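Local coordinates for protein oxalate oxidase 1 (PDB 1FI2) that oxidises oxalate with molecular oxygen to carbon dioxide and hydrogen peroxide at a manganese centre, and also shows superoxide dismutase activity, at residues G71-T84 with Q139-F153. Sequence-based numbering, arbitrary orientation.
Sequences GVSMNRVDFAPGGT and QFNVGKTEAYMVVSF
Arg76 and Tyr148 meet face to face where strands 73-79 and 147-153 run antiparallel in one sheet of the germin beta-jellyroll, and they illustrate how a side-on salt bridge can present a guanidinium to a ring. With CG opposite its backbone N (chi1 166°), Arg76 runs extended to NE, carrying the guanidinium out to the ring. It lies flat there, planes 4° apart, with Arg76 CZ 3.9 Å from the Tyr148 ring centroid in a cation-pi stack. Its turn is fixed by Asp78, two residues along the strand: Arg76 NE reaches Asp78 OD2 at 3.0 Å, and NH2 meets the syn lone pair of OD1 in the guanidinium plane. Behind this pair, Leu42 O accepts a hydrogen bond from Arg76 NH1 and Gly46 N donates to Asp78 OD2. With an alanine in place of Arg76, the Asp78 carboxylate is likely to lose its countercharge and one Tyr148 face its stacked partner.

The sheet's other surface faces the barrel interior. There Met149 CE presses on Val77 CG2 at 3.5 Å, while SD lies at the edge of the Phe79 ring, a Met-aromatic contact. Nearer the manganese, the oxalate-binding Asn75 sets OD1 3.5 Å from Phe153 CE1, at the ring edge; Phe153 also packs edge-to-face with the metal ligand His90.

Beyond Phe79, a type II turn from Ala80 to Gly83 leads into the second sheet. Asn141 ties down the loop that follows it: ND2 donates to Thr145 O at 3.0 Å and weakly to Phe79 O and Ala80 O, while OD1 accepts from Gly143 N in an Asx turn.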
loop_
_atom_site.group_PDB
_atom_site.type_symbol
_atom_site.label_atom_id
_atom_site.label_comp_id
_atom_site.label_asym_id
_atom_site.label_seq_id
_atom_site.Cartn_x
_atom_site.Cartn_y
_atom_site.Cartn_z
ATOM N N GLY A 71 9.908 6.138 -4.475
ATOM C CA GLY A 71 9.031 6.742 -3.510
ATOM C C GLY A 71 9.523 7.999 -2.845
ATOM O O GLY A 71 9.032 8.283 -1.757
ATOM N N VAL A 72 10.480 8.746 -3.364
ATOM C CA VAL A 72 11.010 9.935 -2.725
ATOM C C VAL A 72 11.385 11.007 -3.754
ATOM O O VAL A 72 11.494 10.751 -4.950
ATOM C CB VAL A 72 12.280 9.680 -1.887
ATOM C CG1 VAL A 72 12.035 8.918 -0.594
ATOM C CG2 VAL A 72 13.318 8.946 -2.734
ATOM N N SER A 73 11.492 12.236 -3.259
ATOM C CA SER A 73 11.932 13.372 -4.060
ATOM C C SER A 73 12.235 14.547 -3.130
ATOM O O SER A 73 11.985 14.457 -1.927
ATOM C CB SER A 73 10.909 13.766 -5.116
ATOM O OG SER A 73 9.773 14.374 -4.533
ATOM N N MET A 74 12.851 15.606 -3.654
ATOM C CA MET A 74 13.204 16.762 -2.847
ATOM C C MET A 74 12.915 18.069 -3.584
ATOM O O MET A 74 12.549 18.101 -4.754
ATOM C CB MET A 74 14.705 16.801 -2.532
ATOM C CG MET A 74 15.253 15.735 -1.613
ATOM S SD MET A 74 17.054 15.713 -1.611
ATOM C CE MET A 74 17.419 16.881 -0.324
ATOM N N ASN A 75 13.142 19.173 -2.875
ATOM C CA ASN A 75 13.175 20.485 -3.515
ATOM C C ASN A 75 13.867 21.478 -2.582
ATOM O O ASN A 75 14.012 21.214 -1.392
ATOM C CB ASN A 75 11.824 20.968 -3.973
ATOM C CG ASN A 75 10.807 21.515 -3.024
ATOM O OD1 ASN A 75 9.599 21.412 -3.308
ATOM N ND2 ASN A 75 11.193 22.118 -1.906
ATOM N N ARG A 76 14.302 22.586 -3.159
ATOM C CA ARG A 76 14.925 23.667 -2.401
ATOM C C ARG A 76 14.079 24.923 -2.566
ATOM O O ARG A 76 13.462 25.112 -3.620
ATOM C CB ARG A 76 16.349 23.904 -2.906
ATOM C CG ARG A 76 16.979 25.201 -2.430
ATOM C CD ARG A 76 18.398 25.365 -2.972
ATOM N NE ARG A 76 18.959 26.634 -2.523
ATOM C CZ ARG A 76 20.221 26.877 -2.200
ATOM N NH1 ARG A 76 21.140 25.924 -2.256
ATOM N NH2 ARG A 76 20.568 28.096 -1.802
ATOM N N VAL A 77 13.881 25.692 -1.495
ATOM C CA VAL A 77 13.137 26.946 -1.608
ATOM C C VAL A 77 13.980 28.078 -1.014
ATOM O O VAL A 77 14.465 27.974 0.112
ATOM C CB VAL A 77 11.755 26.939 -0.939
ATOM C CG1 VAL A 77 10.983 28.208 -1.288
ATOM C CG2 VAL A 77 10.914 25.730 -1.334
ATOM N N ASP A 78 14.186 29.128 -1.803
ATOM C CA ASP A 78 14.942 30.302 -1.374
ATOM C C ASP A 78 13.987 31.476 -1.188
ATOM O O ASP A 78 13.000 31.592 -1.914
ATOM C CB ASP A 78 16.028 30.673 -2.384
ATOM C CG ASP A 78 17.129 29.631 -2.452
ATOM O OD1 ASP A 78 18.022 29.661 -1.581
ATOM O OD2 ASP A 78 17.091 28.789 -3.367
ATOM N N PHE A 79 14.225 32.303 -0.169
ATOM C CA PHE A 79 13.325 33.391 0.164
ATOM C C PHE A 79 14.002 34.747 0.362
ATOM O O PHE A 79 14.869 34.880 1.227
ATOM C CB PHE A 79 12.605 33.098 1.485
ATOM C CG PHE A 79 11.831 31.839 1.677
ATOM C CD1 PHE A 79 10.441 31.840 1.607
ATOM C CD2 PHE A 79 12.473 30.641 1.953
ATOM C CE1 PHE A 79 9.727 30.673 1.796
ATOM C CE2 PHE A 79 11.765 29.471 2.133
ATOM C CZ PHE A 79 10.385 29.489 2.057
ATOM N N ALA A 80 13.509 35.767 -0.336
ATOM C CA ALA A 80 13.984 37.135 -0.090
ATOM C C ALA A 80 13.360 37.570 1.234
ATOM O O ALA A 80 12.381 36.957 1.665
ATOM C CB ALA A 80 13.519 38.052 -1.209
ATOM N N PRO A 81 13.917 38.574 1.890
ATOM C CA PRO A 81 13.356 39.078 3.134
ATOM C C PRO A 81 11.899 39.479 2.954
ATOM O O PRO A 81 11.554 40.258 2.064
ATOM C CB PRO A 81 14.237 40.261 3.493
ATOM C CG PRO A 81 15.455 40.162 2.649
ATOM C CD PRO A 81 15.095 39.347 1.438
ATOM N N GLY A 82 11.002 38.906 3.752
ATOM C CA GLY A 82 9.578 39.172 3.681
ATOM C C GLY A 82 8.851 38.366 2.614
ATOM O O GLY A 82 7.651 38.558 2.379
ATOM N N GLY A 83 9.562 37.454 1.956
ATOM C CA GLY A 83 8.978 36.632 0.907
ATOM C C GLY A 83 8.220 35.454 1.516
ATOM O O GLY A 83 8.458 35.089 2.669
ATOM N N THR A 84 7.348 34.863 0.709
ATOM C CA THR A 84 6.552 33.735 1.176
ATOM C C THR A 84 6.480 32.604 0.164
ATOM O O THR A 84 6.557 32.832 -1.042
ATOM C CB THR A 84 5.127 34.240 1.502
ATOM O OG1 THR A 84 4.331 33.184 2.054
ATOM C CG2 THR A 84 4.418 34.782 0.268
ATOM N N GLN A 139 5.234 29.168 4.355
ATOM C CA GLN A 139 6.475 29.616 4.975
ATOM C C GLN A 139 6.609 31.120 4.691
ATOM O O GLN A 139 6.245 31.574 3.609
ATOM C CB GLN A 139 7.740 28.901 4.532
ATOM C CG GLN A 139 7.892 27.455 4.983
ATOM C CD GLN A 139 7.287 26.497 3.973
ATOM O OE1 GLN A 139 7.296 26.769 2.766
ATOM N NE2 GLN A 139 6.738 25.382 4.439
ATOM N N PHE A 140 7.097 31.877 5.662
ATOM C CA PHE A 140 7.255 33.327 5.521
ATOM C C PHE A 140 8.594 33.758 6.108
ATOM O O PHE A 140 8.887 33.435 7.262
ATOM C CB PHE A 140 6.077 34.005 6.217
ATOM C CG PHE A 140 6.007 35.500 6.134
ATOM C CD1 PHE A 140 5.566 36.127 4.985
ATOM C CD2 PHE A 140 6.314 36.283 7.236
ATOM C CE1 PHE A 140 5.482 37.504 4.908
ATOM C CE2 PHE A 140 6.226 37.663 7.173
ATOM C CZ PHE A 140 5.811 38.273 6.006
ATOM N N ASN A 141 9.426 34.457 5.335
ATOM C CA ASN A 141 10.736 34.887 5.819
ATOM C C ASN A 141 10.620 36.096 6.738
ATOM O O ASN A 141 10.388 37.213 6.278
ATOM C CB ASN A 141 11.663 35.179 4.636
ATOM C CG ASN A 141 13.083 35.513 5.048
ATOM O OD1 ASN A 141 13.405 35.537 6.236
ATOM N ND2 ASN A 141 13.945 35.776 4.073
ATOM N N VAL A 142 10.862 35.881 8.032
ATOM C CA VAL A 142 10.722 36.940 9.021
ATOM C C VAL A 142 12.056 37.574 9.395
ATOM O O VAL A 142 12.089 38.482 10.231
ATOM C CB VAL A 142 10.038 36.450 10.315
ATOM C CG1 VAL A 142 8.627 35.959 10.032
ATOM C CG2 VAL A 142 10.867 35.371 10.998
ATOM N N GLY A 143 13.139 37.106 8.790
ATOM C CA GLY A 143 14.464 37.648 9.070
ATOM C C GLY A 143 14.797 38.779 8.102
ATOM O O GLY A 143 14.024 39.087 7.197
ATOM N N LYS A 144 15.969 39.383 8.286
ATOM C CA LYS A 144 16.397 40.481 7.428
ATOM C C LYS A 144 17.307 39.994 6.304
ATOM O O LYS A 144 17.717 40.776 5.447
ATOM C CB LYS A 144 17.134 41.561 8.213
ATOM C CG LYS A 144 16.427 42.150 9.418
ATOM C CD LYS A 144 16.947 43.559 9.687
ATOM C CE LYS A 144 16.922 43.914 11.161
ATOM N NZ LYS A 144 16.858 45.388 11.384
ATOM N N THR A 145 17.684 38.724 6.346
ATOM C CA THR A 145 18.554 38.122 5.356
ATOM C C THR A 145 17.784 37.112 4.505
ATOM O O THR A 145 16.680 36.706 4.854
ATOM C CB THR A 145 19.726 37.350 6.000
ATOM O OG1 THR A 145 19.196 36.287 6.808
ATOM C CG2 THR A 145 20.588 38.252 6.861
ATOM N N GLU A 146 18.405 36.708 3.405
ATOM C CA GLU A 146 17.797 35.704 2.529
ATOM C C GLU A 146 17.761 34.379 3.286
ATOM O O GLU A 146 18.723 34.062 3.994
ATOM C CB GLU A 146 18.642 35.590 1.271
ATOM C CG GLU A 146 18.189 34.565 0.247
ATOM C CD GLU A 146 19.213 34.450 -0.872
ATOM O OE1 GLU A 146 20.423 34.440 -0.556
ATOM O OE2 GLU A 146 18.803 34.370 -2.044
ATOM N N ALA A 147 16.675 33.624 3.171
ATOM C CA ALA A 147 16.585 32.346 3.875
ATOM C C ALA A 147 16.453 31.200 2.877
ATOM O O ALA A 147 16.079 31.447 1.729
ATOM C CB ALA A 147 15.404 32.343 4.832
ATOM N N TYR A 148 16.810 29.985 3.298
ATOM C CA TYR A 148 16.607 28.849 2.393
ATOM C C TYR A 148 16.409 27.563 3.186
ATOM O O TYR A 148 16.873 27.421 4.315
ATOM C CB TYR A 148 17.684 28.748 1.340
ATOM C CG TYR A 148 18.920 27.919 1.515
ATOM C CD1 TYR A 148 18.936 26.567 1.182
ATOM C CD2 TYR A 148 20.106 28.475 1.980
ATOM C CE1 TYR A 148 20.079 25.799 1.325
ATOM C CE2 TYR A 148 21.257 27.722 2.132
ATOM C CZ TYR A 148 21.235 26.386 1.799
ATOM O OH TYR A 148 22.377 25.629 1.951
ATOM N N MET A 149 15.634 26.661 2.593
ATOM C CA MET A 149 15.346 25.363 3.182
ATOM C C MET A 149 15.414 24.282 2.106
ATOM O O MET A 149 15.293 24.573 0.915
ATOM C CB MET A 149 13.948 25.344 3.809
ATOM C CG MET A 149 12.833 25.629 2.822
ATOM S SD MET A 149 11.189 25.657 3.547
ATOM C CE MET A 149 10.165 25.554 2.074
ATOM N N VAL A 150 15.698 23.056 2.509
ATOM C CA VAL A 150 15.681 21.890 1.633
ATOM C C VAL A 150 14.710 20.880 2.247
ATOM O O VAL A 150 14.828 20.595 3.442
ATOM C CB VAL A 150 17.068 21.257 1.458
ATOM C CG1 VAL A 150 16.975 19.987 0.620
ATOM C CG2 VAL A 150 18.063 22.216 0.812
ATOM N N VAL A 151 13.734 20.412 1.474
ATOM C CA VAL A 151 12.742 19.475 1.979
ATOM C C VAL A 151 12.728 18.180 1.169
ATOM O O VAL A 151 13.143 18.141 0.011
ATOM C CB VAL A 151 11.322 20.072 1.995
ATOM C CG1 VAL A 151 11.262 21.449 2.647
ATOM C CG2 VAL A 151 10.734 20.149 0.592
ATOM N N SER A 152 12.188 17.131 1.779
ATOM C CA SER A 152 12.027 15.840 1.133
ATOM C C SER A 152 10.546 15.463 1.192
ATOM O O SER A 152 9.809 15.971 2.034
ATOM C CB SER A 152 12.857 14.745 1.791
ATOM O OG SER A 152 14.243 15.019 1.716
ATOM N N PHE A 153 10.132 14.611 0.266
ATOM C CA PHE A 153 8.756 14.162 0.188
ATOM C C PHE A 153 8.726 12.636 0.093
ATOM O O PHE A 153 9.656 12.021 -0.422
ATOM C CB PHE A 153 8.017 14.695 -1.041
ATOM C CG PHE A 153 7.951 16.191 -1.148
ATOM C CD1 PHE A 153 8.944 16.891 -1.810
ATOM C CD2 PHE A 153 6.898 16.893 -0.581
ATOM C CE1 PHE A 153 8.894 18.269 -1.904
ATOM C CE2 PHE A 153 6.845 18.272 -0.671
ATOM C CZ PHE A 153 7.838 18.961 -1.337
#